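Embryonic developmental protein tofu-6 (Caenorhabditis elegans, PDB 7OCX) takes part in piRNA (21U-RNA) biogenesis, probably as a PETISCO subunit whose RNA recognition motif domain associates with that of PID-3. Local coordinates at residues C[17-22]-C[62-67]; C[35-40]-C[87-92]; C[11-16]-C[94-99]; C[31-36]-C[46-51]. All coordinates share one frame; numbering follows the deposited sequence.

Contact 1: C[17-22]-C[62-67]; sequences AGFHIR and VNMMSV
Phe19 and Val62 form a hydrogen-bonded antiparallel pair joined by both of their peptide groups. Phe19 N donates to Val62 O at 2.7 Å, nearly in line with the carbonyl (C=O...N 170°). The return bond, Val62 N to Phe19 O, is 3.0 Å long. Two residues along, Met64 N reaches Ala17 O at 2.8 Å, tilted 31° out of the carbonyl plane, which carries the pairing to the residue just before strand 18-25. Between these bonds sits the non-hydrogen-bonded pair Gly18 and Asn63, where Gly18 CA makes a C-H...O contact with Val62 O at 3.4 Å. The carboxamide of Asn63 bends over Gly18 on the same face, but Asn63 occupies two conformers, so this approach describes one of them.

The apolar packing lies on the opposite face. Phe19 holds its ring beside its own backbone N (chi1 -59°), and Met64 CG meets the ring at its edge, 4.1 Å from CE2. Further along, Ile21 CG1 lies across Val62 CG2 at 4.0 Å. At the other end, Ala17 CB points into the turn that follows Met64 and comes within 3.7 Å of Met64 O; Ser66 N-caps the next helix through Asp69 N.

Strands 18-25 and 57-64 are neighbours that form the central pair of the canonical four-stranded RNA recognition motif sheet. Helix 67-75 packs on the Phe19 ring through Ala70 and Val73, helix 30-38 lies on Ile21 and Val62 through Phe37, and strand 87-93 bonds to the other edge of strand 18-25.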
loop_
_atom_site.group_PDB
_atom_site.type_symbol
_atom_site.label_atom_id
_atom_site.label_comp_id
_atom_site.label_asym_id
_atom_site.label_seq_id
_atom_site.Cartn_x
_atom_site.Cartn_y
_atom_site.Cartn_z
ATOM N N ALA C 17 8.506 -14.718 9.642
ATOM C CA ALA C 17 7.058 -14.676 9.504
ATOM C C ALA C 17 6.453 -16.051 9.288
ATOM O O ALA C 17 5.227 -16.171 9.245
ATOM C CB ALA C 17 6.652 -13.762 8.341
ATOM N N GLY C 18 7.279 -17.087 9.190
ATOM C CA GLY C 18 6.796 -18.398 8.824
ATOM C C GLY C 18 6.990 -19.496 9.846
ATOM O O GLY C 18 7.879 -19.435 10.706
ATOM N N PHE C 19 6.166 -20.534 9.719
ATOM C CA PHE C 19 6.142 -21.634 10.662
ATOM C C PHE C 19 6.072 -22.972 9.945
ATOM O O PHE C 19 5.430 -23.101 8.900
ATOM C CB PHE C 19 4.931 -21.546 11.578
ATOM C CG PHE C 19 4.866 -20.299 12.367
ATOM C CD1 PHE C 19 5.698 -20.115 13.457
ATOM C CD2 PHE C 19 3.982 -19.296 12.018
ATOM C CE1 PHE C 19 5.633 -18.959 14.182
ATOM C CE2 PHE C 19 3.905 -18.143 12.745
ATOM C CZ PHE C 19 4.742 -17.970 13.827
ATOM N N HIS C 20 6.733 -23.966 10.536
ATOM C CA HIS C 20 6.497 -25.366 10.217
ATOM C C HIS C 20 5.449 -25.884 11.191
ATOM O O HIS C 20 5.490 -25.563 12.387
ATOM C CB HIS C 20 7.780 -26.191 10.332
ATOM C CG HIS C 20 8.797 -25.870 9.278
ATOM N ND1 HIS C 20 8.601 -26.139 7.938
ATOM C CD2 HIS C 20 10.031 -25.316 9.372
ATOM C CE1 HIS C 20 9.664 -25.753 7.254
ATOM N NE2 HIS C 20 10.547 -25.251 8.100
ATOM N N ILE C 21 4.502 -26.668 10.673
ATOM C CA ILE C 21 3.350 -27.150 11.426
ATOM C C ILE C 21 3.354 -28.667 11.404
ATOM O O ILE C 21 3.359 -29.266 10.322
ATOM C CB ILE C 21 2.015 -26.672 10.829
ATOM C CG1 ILE C 21 2.046 -25.195 10.492
ATOM C CG2 ILE C 21 0.896 -27.025 11.796
ATOM C CD1 ILE C 21 2.248 -24.324 11.648
ATOM N N ARG C 22 3.272 -29.286 12.578
ATOM C CA ARG C 22 3.150 -30.735 12.669
ATOM C C ARG C 22 1.897 -31.091 13.459
ATOM O O ARG C 22 1.306 -30.250 14.143
ATOM C CB ARG C 22 4.397 -31.337 13.329
ATOM C CG ARG C 22 5.646 -31.228 12.466
ATOM C CD ARG C 22 6.114 -32.578 11.952
ATOM N NE ARG C 22 6.855 -33.320 12.967
ATOM C CZ ARG C 22 6.426 -34.419 13.574
ATOM N NH1 ARG C 22 5.243 -34.947 13.303
ATOM N NH2 ARG C 22 7.210 -35.007 14.473
ATOM N N VAL C 62 2.987 -22.594 7.172
ATOM C CA VAL C 62 2.173 -21.388 7.162
ATOM C C VAL C 62 3.106 -20.192 7.226
ATOM O O VAL C 62 4.014 -20.169 8.057
ATOM C CB VAL C 62 1.192 -21.335 8.348
ATOM C CG1 VAL C 62 0.461 -20.012 8.359
ATOM C CG2 VAL C 62 0.209 -22.444 8.239
ATOM N N ASN C 63 2.881 -19.198 6.359
ATOM C CA ASN C 63 3.617 -17.940 6.415
ATOM C C ASN C 63 2.596 -16.839 6.677
ATOM O O ASN C 63 1.621 -16.704 5.926
ATOM C CB ASN C 63 4.425 -17.708 5.121
ATOM C CG ASN C 63 5.487 -16.623 5.288
ATOM O OD1 ASN C 63 6.558 -16.897 5.841
ATOM N ND2 ASN C 63 5.260 -15.438 4.723
ATOM N N MET C 64 2.817 -16.068 7.736
ATOM C CA MET C 64 1.939 -14.944 7.988
ATOM C C MET C 64 2.320 -13.774 7.087
ATOM O O MET C 64 3.410 -13.717 6.515
ATOM C CB MET C 64 1.975 -14.535 9.453
ATOM C CG MET C 64 1.649 -15.624 10.464
ATOM S SD MET C 64 0.084 -16.428 10.200
ATOM C CE MET C 64 -1.056 -15.151 10.774
ATOM N N MET C 65 1.385 -12.845 6.936
ATOM C CA MET C 65 1.646 -11.702 6.072
ATOM C C MET C 65 2.706 -10.777 6.653
ATOM O O MET C 65 3.348 -10.033 5.901
ATOM C CB MET C 65 0.354 -10.927 5.829
ATOM C CG MET C 65 0.543 -9.859 4.805
ATOM S SD MET C 65 0.592 -10.385 3.098
ATOM C CE MET C 65 -0.587 -11.728 3.037
ATOM N N SER C 66 2.896 -10.798 7.962
ATOM C CA SER C 66 3.848 -9.896 8.589
ATOM C C SER C 66 4.387 -10.536 9.853
ATOM O O SER C 66 3.777 -11.441 10.423
ATOM C CB SER C 66 3.185 -8.543 8.862
ATOM O OG SER C 66 2.302 -8.629 9.969
ATOM N N VAL C 67 5.563 -10.068 10.266
ATOM C CA VAL C 67 6.184 -10.569 11.491
ATOM C C VAL C 67 5.281 -10.285 12.681
ATOM O O VAL C 67 5.158 -11.103 13.603
ATOM C CB VAL C 67 7.585 -9.942 11.659
ATOM C CG1 VAL C 67 8.188 -10.251 13.018
ATOM C CG2 VAL C 67 8.480 -10.439 10.533
#

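Contact 2: C[35-40]-C[87-92]; sequences HVFQNF and FTLKVT
Val36 and Phe87 approach from opposite directions, the valine from helix 30-38 and the ring from strand 87-93, with Val36 CG2 3.9 Å from Phe87 CZ. The other methyl of Val36, CG1, is anti to the backbone N (chi1 167°) and faces Leu89 CD1 at 4.3 Å. That same leucine methyl is shared with the next helix residue: Phe37 CE1 lies 4.2 Å from Leu89 CD1, the two side chains meeting at a slant. Phe37 then extends to Val91, whose CG2 sits at the edge of the ring, near its plane, 4.4 Å from CZ. Every contact is apolar and no hydrogen bond crosses, which agrees with a CA-CA separation of 10.2 Å for the nearest pair, Val36 and Leu89: side chains alone fill the distance.

The strand supplies its part by alternation, since Phe87, Leu89 and Val91 all turn toward the helix. Phe87 adopts the crowded position between backbone N and carbonyl carbon (chi1 63°), and Trp28 meets its ring edge-to-face. On the helix side, Phe40 N bonds to Phe37 O at 3.0 Å.

Around this first shell, Ile21 of strand 18-25 and Val73 of helix 67-75 touch Phe37, while Leu82 touches Val36. Strand 87-93 runs between strands 18-25 and 81-84, so helix 30-38 rests here on the face of the RNA recognition motif sheet that carries Leu89 and Val91, beside helix 67-75.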
loop_
_atom_site.group_PDB
_atom_site.type_symbol
_atom_site.label_atom_id
_atom_site.label_comp_id
_atom_site.label_asym_id
_atom_site.label_seq_id
_atom_site.Cartn_x
_atom_site.Cartn_y
_atom_site.Cartn_z
ATOM N N HIS C 35 -7.726 -21.415 8.177
ATOM C CA HIS C 35 -8.708 -20.822 9.087
ATOM C C HIS C 35 -8.127 -20.690 10.492
ATOM O O HIS C 35 -8.391 -19.711 11.197
ATOM C CB HIS C 35 -10.011 -21.637 9.157
ATOM C CG HIS C 35 -10.851 -21.590 7.914
ATOM N ND1 HIS C 35 -10.916 -20.488 7.088
ATOM C CD2 HIS C 35 -11.742 -22.484 7.412
ATOM C CE1 HIS C 35 -11.749 -20.732 6.089
ATOM N NE2 HIS C 35 -12.274 -21.933 6.268
ATOM N N VAL C 36 -7.365 -21.691 10.931
ATOM C CA VAL C 36 -6.778 -21.621 12.261
ATOM C C VAL C 36 -5.838 -20.433 12.370
ATOM O O VAL C 36 -5.850 -19.710 13.374
ATOM C CB VAL C 36 -6.055 -22.930 12.618
ATOM C CG1 VAL C 36 -5.179 -22.710 13.857
ATOM C CG2 VAL C 36 -7.082 -24.006 12.841
ATOM N N PHE C 37 -4.991 -20.226 11.354
ATOM C CA PHE C 37 -3.994 -19.167 11.450
ATOM C C PHE C 37 -4.557 -17.805 11.097
ATOM O O PHE C 37 -4.068 -16.791 11.604
ATOM C CB PHE C 37 -2.770 -19.530 10.610
ATOM C CG PHE C 37 -1.902 -20.508 11.307
ATOM C CD1 PHE C 37 -2.218 -21.847 11.324
ATOM C CD2 PHE C 37 -0.830 -20.057 12.066
ATOM C CE1 PHE C 37 -1.454 -22.736 12.052
ATOM C CE2 PHE C 37 -0.055 -20.945 12.780
ATOM C CZ PHE C 37 -0.372 -22.287 12.772
ATOM N N GLN C 38 -5.614 -17.748 10.304
ATOM C CA GLN C 38 -6.237 -16.464 10.032
ATOM C C GLN C 38 -6.732 -15.765 11.296
ATOM O O GLN C 38 -6.878 -14.537 11.301
ATOM C CB GLN C 38 -7.409 -16.647 9.081
ATOM C CG GLN C 38 -7.627 -15.477 8.200
ATOM C CD GLN C 38 -9.062 -15.403 7.745
ATOM O OE1 GLN C 38 -9.850 -16.319 7.989
ATOM N NE2 GLN C 38 -9.417 -14.307 7.092
ATOM N N ASN C 39 -7.076 -16.515 12.348
ATOM C CA ASN C 39 -7.537 -15.865 13.573
ATOM C C ASN C 39 -6.471 -14.988 14.215
ATOM O O ASN C 39 -6.799 -14.153 15.065
ATOM C CB ASN C 39 -8.007 -16.891 14.606
ATOM C CG ASN C 39 -9.257 -17.645 14.201
ATOM O OD1 ASN C 39 -10.167 -17.092 13.577
ATOM N ND2 ASN C 39 -9.291 -18.931 14.525
ATOM N N PHE C 40 -5.204 -15.180 13.863
ATOM C CA PHE C 40 -4.093 -14.419 14.421
ATOM C C PHE C 40 -3.632 -13.285 13.526
ATOM O O PHE C 40 -2.843 -12.443 13.974
ATOM C CB PHE C 40 -2.919 -15.362 14.704
ATOM C CG PHE C 40 -3.284 -16.494 15.607
ATOM C CD1 PHE C 40 -3.395 -17.777 15.116
ATOM C CD2 PHE C 40 -3.528 -16.268 16.956
ATOM C CE1 PHE C 40 -3.747 -18.820 15.944
ATOM C CE2 PHE C 40 -3.875 -17.308 17.795
ATOM C CZ PHE C 40 -3.988 -18.587 17.286
ATOM N N PHE C 87 -7.809 -30.203 18.713
ATOM C CA PHE C 87 -6.556 -30.433 18.002
ATOM C C PHE C 87 -5.395 -29.824 18.787
ATOM O O PHE C 87 -5.597 -29.008 19.690
ATOM C CB PHE C 87 -6.584 -29.843 16.574
ATOM C CG PHE C 87 -6.742 -28.341 16.533
ATOM C CD1 PHE C 87 -5.643 -27.507 16.641
ATOM C CD2 PHE C 87 -7.996 -27.768 16.372
ATOM C CE1 PHE C 87 -5.785 -26.122 16.608
ATOM C CE2 PHE C 87 -8.146 -26.387 16.331
ATOM C CZ PHE C 87 -7.033 -25.562 16.445
ATOM N N THR C 88 -4.167 -30.226 18.426
ATOM C CA THR C 88 -2.954 -29.646 19.014
ATOM C C THR C 88 -1.862 -29.630 17.952
ATOM O O THR C 88 -1.388 -30.693 17.543
ATOM C CB THR C 88 -2.502 -30.455 20.229
ATOM O OG1 THR C 88 -3.315 -30.133 21.365
ATOM C CG2 THR C 88 -1.040 -30.156 20.578
ATOM N N LEU C 89 -1.423 -28.444 17.533
ATOM C CA LEU C 89 -0.438 -28.340 16.467
ATOM C C LEU C 89 0.949 -28.060 17.028
ATOM O O LEU C 89 1.107 -27.258 17.951
ATOM C CB LEU C 89 -0.814 -27.235 15.483
ATOM C CG LEU C 89 -2.185 -27.456 14.851
ATOM C CD1 LEU C 89 -2.609 -26.152 14.164
ATOM C CD2 LEU C 89 -2.208 -28.644 13.907
ATOM N N LYS C 90 1.954 -28.736 16.477
ATOM C CA LYS C 90 3.346 -28.495 16.844
ATOM C C LYS C 90 3.887 -27.449 15.871
ATOM O O LYS C 90 3.945 -27.685 14.659
ATOM C CB LYS C 90 4.146 -29.797 16.814
ATOM N N VAL C 91 4.231 -26.273 16.401
ATOM C CA VAL C 91 4.587 -25.095 15.610
ATOM C C VAL C 91 6.046 -24.760 15.874
ATOM O O VAL C 91 6.466 -24.653 17.032
ATOM C CB VAL C 91 3.675 -23.899 15.945
ATOM C CG1 VAL C 91 4.067 -22.637 15.163
ATOM C CG2 VAL C 91 2.223 -24.269 15.670
ATOM N N THR C 92 6.824 -24.620 14.802
ATOM C CA THR C 92 8.228 -24.254 14.903
ATOM C C THR C 92 8.532 -23.178 13.877
ATOM O O THR C 92 7.843 -23.036 12.874
ATOM C CB THR C 92 9.167 -25.452 14.725
ATOM O OG1 THR C 92 8.917 -26.117 13.484
ATOM C CG2 THR C 92 9.019 -26.418 15.871
#

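Contact 3: C[11-16]-C[94-99]; sequences AYYLKD and HKNVGG
The carboxamide of Asn96 stacks on one face of the Tyr12 ring, with the planes 22° apart and ND2 2.9 Å above the ring plane, offset toward its rim. Tyr13 and His94 instead make an edge-to-face pair: the tyrosine edge points at the imidazole face, centroids are 5.6 Å apart and planes stand at 81°. The stacked amide is also gripped at both ends by one residue. Asn96 ND2 donates to Tyr13 O at 2.6 Å, almost straight at 171°, and Tyr13 N donates to Asn96 OD1 at 2.9 Å. With an alanine in place of Asn96, both backbone groups of Tyr13 would probably lose their mates and the Tyr12 ring the amide on its face.

Segment 11-16 leads into strand 18-25 and segment 94-99 follows strand 87-93, so the contact joins the two chain ends beside the RNA recognition motif sheet; Tyr13 and His94 both reach Phe61 of strand 57-64, on the sheet face turned away from the helices. Water bridges the rest of the seam. One water accepts from Asp16 N at 3.0 Å and donates to His94 O at 2.9 Å; another links Asp16 OD1 (2.7 Å) with Lys95 NZ (2.8 Å). Asp16 OD2 bonds to Asn74 of a Protein pid-3 chain.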
loop_
_atom_site.group_PDB
_atom_site.type_symbol
_atom_site.label_atom_id
_atom_site.label_comp_id
_atom_site.label_asym_id
_atom_site.label_seq_id
_atom_site.Cartn_x
_atom_site.Cartn_y
_atom_site.Cartn_z
ATOM N N ALA C 11 13.386 -21.180 -2.303
ATOM C CA ALA C 11 12.257 -20.310 -2.004
ATOM C C ALA C 11 12.376 -19.524 -0.702
ATOM O O ALA C 11 12.448 -20.097 0.384
ATOM C CB ALA C 11 10.969 -21.142 -1.976
ATOM N N TYR C 12 12.339 -18.199 -0.824
ATOM C CA TYR C 12 12.582 -17.303 0.298
ATOM C C TYR C 12 11.281 -16.692 0.804
ATOM O O TYR C 12 10.489 -16.157 0.020
ATOM C CB TYR C 12 13.525 -16.171 -0.103
ATOM C CG TYR C 12 14.048 -15.375 1.070
ATOM C CD1 TYR C 12 15.161 -15.798 1.782
ATOM C CD2 TYR C 12 13.402 -14.218 1.493
ATOM C CE1 TYR C 12 15.641 -15.071 2.856
ATOM C CE2 TYR C 12 13.869 -13.487 2.576
ATOM C CZ TYR C 12 14.982 -13.921 3.256
ATOM O OH TYR C 12 15.433 -13.200 4.335
ATOM N N TYR C 13 11.097 -16.710 2.117
ATOM C CA TYR C 13 9.919 -16.144 2.746
ATOM C C TYR C 13 10.297 -15.037 3.722
ATOM O O TYR C 13 11.372 -15.066 4.327
ATOM C CB TYR C 13 9.176 -17.221 3.482
ATOM C CG TYR C 13 8.623 -18.298 2.577
ATOM C CD1 TYR C 13 7.555 -18.037 1.731
ATOM C CD2 TYR C 13 9.165 -19.575 2.575
ATOM C CE1 TYR C 13 7.021 -19.030 0.922
ATOM C CE2 TYR C 13 8.646 -20.572 1.761
ATOM C CZ TYR C 13 7.576 -20.290 0.937
ATOM O OH TYR C 13 7.051 -21.273 0.125
ATOM N N LEU C 14 9.397 -14.070 3.880
ATOM C CA LEU C 14 9.618 -12.976 4.818
ATOM C C LEU C 14 10.247 -13.502 6.099
ATOM O O LEU C 14 9.707 -14.393 6.762
ATOM C CB LEU C 14 8.306 -12.277 5.149
ATOM C CG LEU C 14 8.390 -11.080 6.098
ATOM C CD1 LEU C 14 9.421 -10.047 5.629
ATOM C CD2 LEU C 14 7.007 -10.471 6.281
ATOM N N LYS C 15 11.406 -12.958 6.436
ATOM C CA LYS C 15 12.146 -13.390 7.608
ATOM C C LYS C 15 11.279 -13.335 8.855
ATOM O O LYS C 15 10.611 -12.332 9.117
ATOM C CB LYS C 15 13.367 -12.486 7.756
ATOM C CG LYS C 15 14.324 -12.913 8.824
ATOM C CD LYS C 15 15.604 -12.117 8.749
ATOM C CE LYS C 15 16.559 -12.567 9.833
ATOM N NZ LYS C 15 17.836 -11.837 9.723
ATOM N N ASP C 16 11.287 -14.439 9.609
ATOM C CA ASP C 16 10.620 -14.628 10.896
ATOM C C ASP C 16 9.094 -14.586 10.825
ATOM O O ASP C 16 8.438 -14.462 11.873
ATOM C CB ASP C 16 11.113 -13.597 11.918
ATOM C CG ASP C 16 12.617 -13.709 12.198
ATOM O OD1 ASP C 16 13.178 -14.814 12.016
ATOM O OD2 ASP C 16 13.234 -12.696 12.605
ATOM N N HIS C 94 10.169 -21.202 10.878
ATOM C CA HIS C 94 10.851 -21.481 9.620
ATOM C C HIS C 94 12.050 -20.547 9.449
ATOM O O HIS C 94 11.993 -19.374 9.823
ATOM C CB HIS C 94 9.890 -21.292 8.445
ATOM C CG HIS C 94 10.578 -21.256 7.118
ATOM N ND1 HIS C 94 11.141 -20.107 6.607
ATOM C CD2 HIS C 94 10.788 -22.224 6.195
ATOM C CE1 HIS C 94 11.694 -20.375 5.437
ATOM N NE2 HIS C 94 11.482 -21.650 5.158
ATOM N N LYS C 95 13.136 -21.073 8.873
ATOM C CA LYS C 95 14.338 -20.293 8.599
ATOM C C LYS C 95 14.692 -20.405 7.117
ATOM O O LYS C 95 14.648 -21.495 6.542
ATOM C CB LYS C 95 15.540 -20.766 9.449
ATOM C CG LYS C 95 15.276 -20.810 10.948
ATOM C CD LYS C 95 15.365 -19.434 11.600
ATOM C CE LYS C 95 14.443 -19.368 12.807
ATOM N NZ LYS C 95 14.717 -18.237 13.731
ATOM N N ASN C 96 15.054 -19.279 6.503
ATOM C CA ASN C 96 15.476 -19.296 5.107
ATOM C C ASN C 96 16.899 -19.851 4.999
ATOM O O ASN C 96 17.675 -19.838 5.958
ATOM C CB ASN C 96 15.414 -17.890 4.506
ATOM C CG ASN C 96 13.986 -17.413 4.261
ATOM O OD1 ASN C 96 13.179 -18.095 3.628
ATOM N ND2 ASN C 96 13.673 -16.229 4.776
ATOM N N VAL C 97 17.237 -20.352 3.815
ATOM C CA VAL C 97 18.599 -20.812 3.555
ATOM C C VAL C 97 19.512 -19.608 3.363
ATOM O O VAL C 97 19.174 -18.667 2.636
ATOM C CB VAL C 97 18.642 -21.735 2.330
ATOM C CG1 VAL C 97 20.082 -21.935 1.876
ATOM C CG2 VAL C 97 17.993 -23.073 2.644
ATOM N N GLY C 98 20.680 -19.643 4.001
ATOM C CA GLY C 98 21.613 -18.539 3.886
ATOM C C GLY C 98 22.244 -18.465 2.510
ATOM O O GLY C 98 22.476 -19.474 1.849
ATOM N N GLY C 99 22.517 -17.238 2.068
ATOM C CA GLY C 99 23.149 -17.018 0.784
ATOM C C GLY C 99 22.263 -17.223 -0.423
ATOM O O GLY C 99 22.723 -16.995 -1.550
HETATM O O HOH W 1 9.788 -17.095 7.225
HETATM O O HOH W 2 12.778 -16.846 8.691
HETATM O O HOH W 3 12.229 -17.130 12.915
#

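Contact 4: C[31-36]-C[46-51]; sequences WNLFHV and CRVVGQ
Cys46 SG packs into the helix at Leu33 and Phe34, and there the contact is tight. The thiol lies anti to its own backbone N (chi1 -176°), which directs it at the helix backbone: SG comes within 3.4 Å of Phe34 N, a close approach that is not a hydrogen bond. Two side chains flank the sulfur, with Leu33 CG 3.8 Å and Phe34 CB 3.8 Å from SG. Leu33 also extends along the strand, since its CD2 lies 3.8 Å from Arg47 O and so packs on backbone as well as side chain.

Further along the strand the packing thins. The last touch is Leu33 CD2 to Val48 CG2 at 4.4 Å, and no residue beyond Val48 meets the helix segment. The short axes approach to 7.7 Å, with 134° between their N-to-C directions. The CB of Arg47 points away from the helix segment, while its NH1 forms a salt bridge with Asp30 of the same helix. Val49 and Gly50, past the contact, both face Leu59 in a classic beta bulge of this edge strand.

The outer side of the tight part is covered by another molecule. Phe57 of a Protein pid-3 chain meets the rings of Trp31 and Phe34 and packs on Cys46 and Arg47, so this corner belongs to the interface between the two proteins. Within the chain, the connection strand 18-25, helix 30-38, strand 43-51 is a beta-alpha-beta crossover of the RNA recognition motif, and this contact packs its helix on its second strand.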
loop_
_atom_site.group_PDB
_atom_site.type_symbol
_atom_site.label_atom_id
_atom_site.label_comp_id
_atom_site.label_asym_id
_atom_site.label_seq_id
_atom_site.Cartn_x
_atom_site.Cartn_y
_atom_site.Cartn_z
ATOM N N TRP C 31 -7.425 -25.322 3.584
ATOM C CA TRP C 31 -8.338 -24.294 4.073
ATOM C C TRP C 31 -8.605 -24.425 5.567
ATOM O O TRP C 31 -8.752 -23.411 6.252
ATOM C CB TRP C 31 -9.648 -24.296 3.303
ATOM C CG TRP C 31 -9.514 -23.760 1.937
ATOM C CD1 TRP C 31 -9.486 -24.481 0.777
ATOM C CD2 TRP C 31 -9.323 -22.385 1.557
ATOM N NE1 TRP C 31 -9.333 -23.647 -0.297
ATOM C CE2 TRP C 31 -9.213 -22.355 0.154
ATOM C CE3 TRP C 31 -9.240 -21.177 2.268
ATOM C CZ2 TRP C 31 -9.052 -21.170 -0.559
ATOM C CZ3 TRP C 31 -9.053 -19.997 1.566
ATOM C CH2 TRP C 31 -8.947 -19.999 0.168
ATOM N N ASN C 32 -8.648 -25.646 6.109
ATOM C CA ASN C 32 -8.773 -25.794 7.560
ATOM C C ASN C 32 -7.589 -25.144 8.274
ATOM O O ASN C 32 -7.758 -24.423 9.266
ATOM C CB ASN C 32 -8.855 -27.279 7.917
ATOM C CG ASN C 32 -10.065 -27.945 7.315
ATOM O OD1 ASN C 32 -9.939 -28.935 6.592
ATOM N ND2 ASN C 32 -11.249 -27.429 7.629
ATOM N N LEU C 33 -6.379 -25.426 7.789
ATOM C CA LEU C 33 -5.157 -24.855 8.348
ATOM C C LEU C 33 -5.162 -23.337 8.234
ATOM O O LEU C 33 -4.824 -22.618 9.186
ATOM C CB LEU C 33 -3.957 -25.457 7.613
ATOM C CG LEU C 33 -2.570 -25.073 8.120
ATOM C CD1 LEU C 33 -2.388 -25.459 9.574
ATOM C CD2 LEU C 33 -1.501 -25.723 7.258
ATOM N N PHE C 34 -5.540 -22.829 7.063
ATOM C CA PHE C 34 -5.650 -21.386 6.883
ATOM C C PHE C 34 -6.576 -20.773 7.933
ATOM O O PHE C 34 -6.263 -19.732 8.526
ATOM C CB PHE C 34 -6.142 -21.096 5.457
ATOM C CG PHE C 34 -6.685 -19.715 5.274
ATOM C CD1 PHE C 34 -5.833 -18.649 5.025
ATOM C CD2 PHE C 34 -8.052 -19.486 5.350
ATOM C CE1 PHE C 34 -6.327 -17.369 4.866
ATOM C CE2 PHE C 34 -8.559 -18.213 5.204
ATOM C CZ PHE C 34 -7.695 -17.143 4.959
ATOM N N HIS C 35 -7.726 -21.415 8.177
ATOM C CA HIS C 35 -8.708 -20.822 9.087
ATOM C C HIS C 35 -8.127 -20.690 10.492
ATOM O O HIS C 35 -8.391 -19.711 11.197
ATOM C CB HIS C 35 -10.011 -21.637 9.157
ATOM C CG HIS C 35 -10.851 -21.590 7.914
ATOM N ND1 HIS C 35 -10.916 -20.488 7.088
ATOM C CD2 HIS C 35 -11.742 -22.484 7.412
ATOM C CE1 HIS C 35 -11.749 -20.732 6.089
ATOM N NE2 HIS C 35 -12.274 -21.933 6.268
ATOM N N VAL C 36 -7.365 -21.691 10.931
ATOM C CA VAL C 36 -6.778 -21.621 12.261
ATOM C C VAL C 36 -5.838 -20.433 12.370
ATOM O O VAL C 36 -5.850 -19.710 13.374
ATOM C CB VAL C 36 -6.055 -22.930 12.618
ATOM C CG1 VAL C 36 -5.179 -22.710 13.857
ATOM C CG2 VAL C 36 -7.082 -24.006 12.841
ATOM N N CYS C 46 -0.070 -20.993 2.807
ATOM C CA CYS C 46 -0.593 -22.067 3.619
ATOM C C CYS C 46 -0.597 -23.343 2.794
ATOM O O CYS C 46 -1.208 -23.368 1.726
ATOM C CB CYS C 46 -2.008 -21.686 4.048
ATOM S SG CYS C 46 -2.734 -22.794 5.106
ATOM N N ARG C 47 0.050 -24.403 3.282
ATOM C CA ARG C 47 0.005 -25.641 2.523
ATOM C C ARG C 47 0.171 -26.836 3.453
ATOM O O ARG C 47 0.896 -26.784 4.448
ATOM C CB ARG C 47 1.082 -25.649 1.416
ATOM C CG ARG C 47 1.104 -26.900 0.525
ATOM C CD ARG C 47 -0.160 -27.087 -0.366
ATOM N NE ARG C 47 -0.338 -26.154 -1.481
ATOM C CZ ARG C 47 -1.202 -25.142 -1.520
ATOM N NH1 ARG C 47 -1.958 -24.823 -0.473
ATOM N NH2 ARG C 47 -1.324 -24.443 -2.647
ATOM N N VAL C 48 -0.552 -27.898 3.128
ATOM C CA VAL C 48 -0.325 -29.224 3.687
ATOM C C VAL C 48 0.623 -29.956 2.751
ATOM O O VAL C 48 0.302 -30.152 1.573
ATOM C CB VAL C 48 -1.649 -29.990 3.828
ATOM C CG1 VAL C 48 -1.376 -31.432 4.205
ATOM C CG2 VAL C 48 -2.523 -29.306 4.847
ATOM N N VAL C 49 1.784 -30.365 3.266
ATOM C CA VAL C 49 2.848 -30.863 2.414
ATOM C C VAL C 49 2.994 -32.379 2.472
ATOM O O VAL C 49 3.450 -32.969 1.493
ATOM C CB VAL C 49 4.198 -30.184 2.745
ATOM C CG1 VAL C 49 4.188 -28.697 2.403
ATOM C CG2 VAL C 49 4.604 -30.415 4.180
ATOM N N GLY C 50 2.622 -33.024 3.570
ATOM C CA GLY C 50 2.731 -34.464 3.631
ATOM C C GLY C 50 1.860 -35.009 4.736
ATOM O O GLY C 50 1.057 -34.291 5.334
ATOM N N GLN C 51 2.031 -36.296 5.012
ATOM C CA GLN C 51 1.312 -36.917 6.111
ATOM C C GLN C 51 2.253 -37.840 6.870
ATOM O O GLN C 51 3.346 -38.171 6.408
ATOM C CB GLN C 51 0.064 -37.663 5.613
ATOM C CG GLN C 51 0.256 -38.523 4.371
ATOM C CD GLN C 51 -1.041 -39.198 3.925
ATOM O OE1 GLN C 51 -1.912 -39.504 4.742
ATOM N NE2 GLN C 51 -1.173 -39.424 2.623
#

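In the fold
Contacts 1, 2 and 4 lie in the sheet and helix of one RNA recognition motif fold, and contact 3 joins the chain ends beside it. Contact 1 joins two neighbouring strands, 18-25 and 57-64, and its centre lies about 10 Å from that of contact 2 and about 11 Å from that of contact 4. Contacts 2 and 4 both use helix 30-38, share His35 and Val36, and carry the helix to different strands, 87-93 and 43-51, with centres about 9 Å apart. The centre of contact 3 lies about 20 Å from the centres of both, but contact 3 touches contact 1. Along the chain, contact 3 encloses the other three, contact 4 is nested inside contact 1, and contacts 1 and 2 interlace, so residues distant in sequence close a single compact domain.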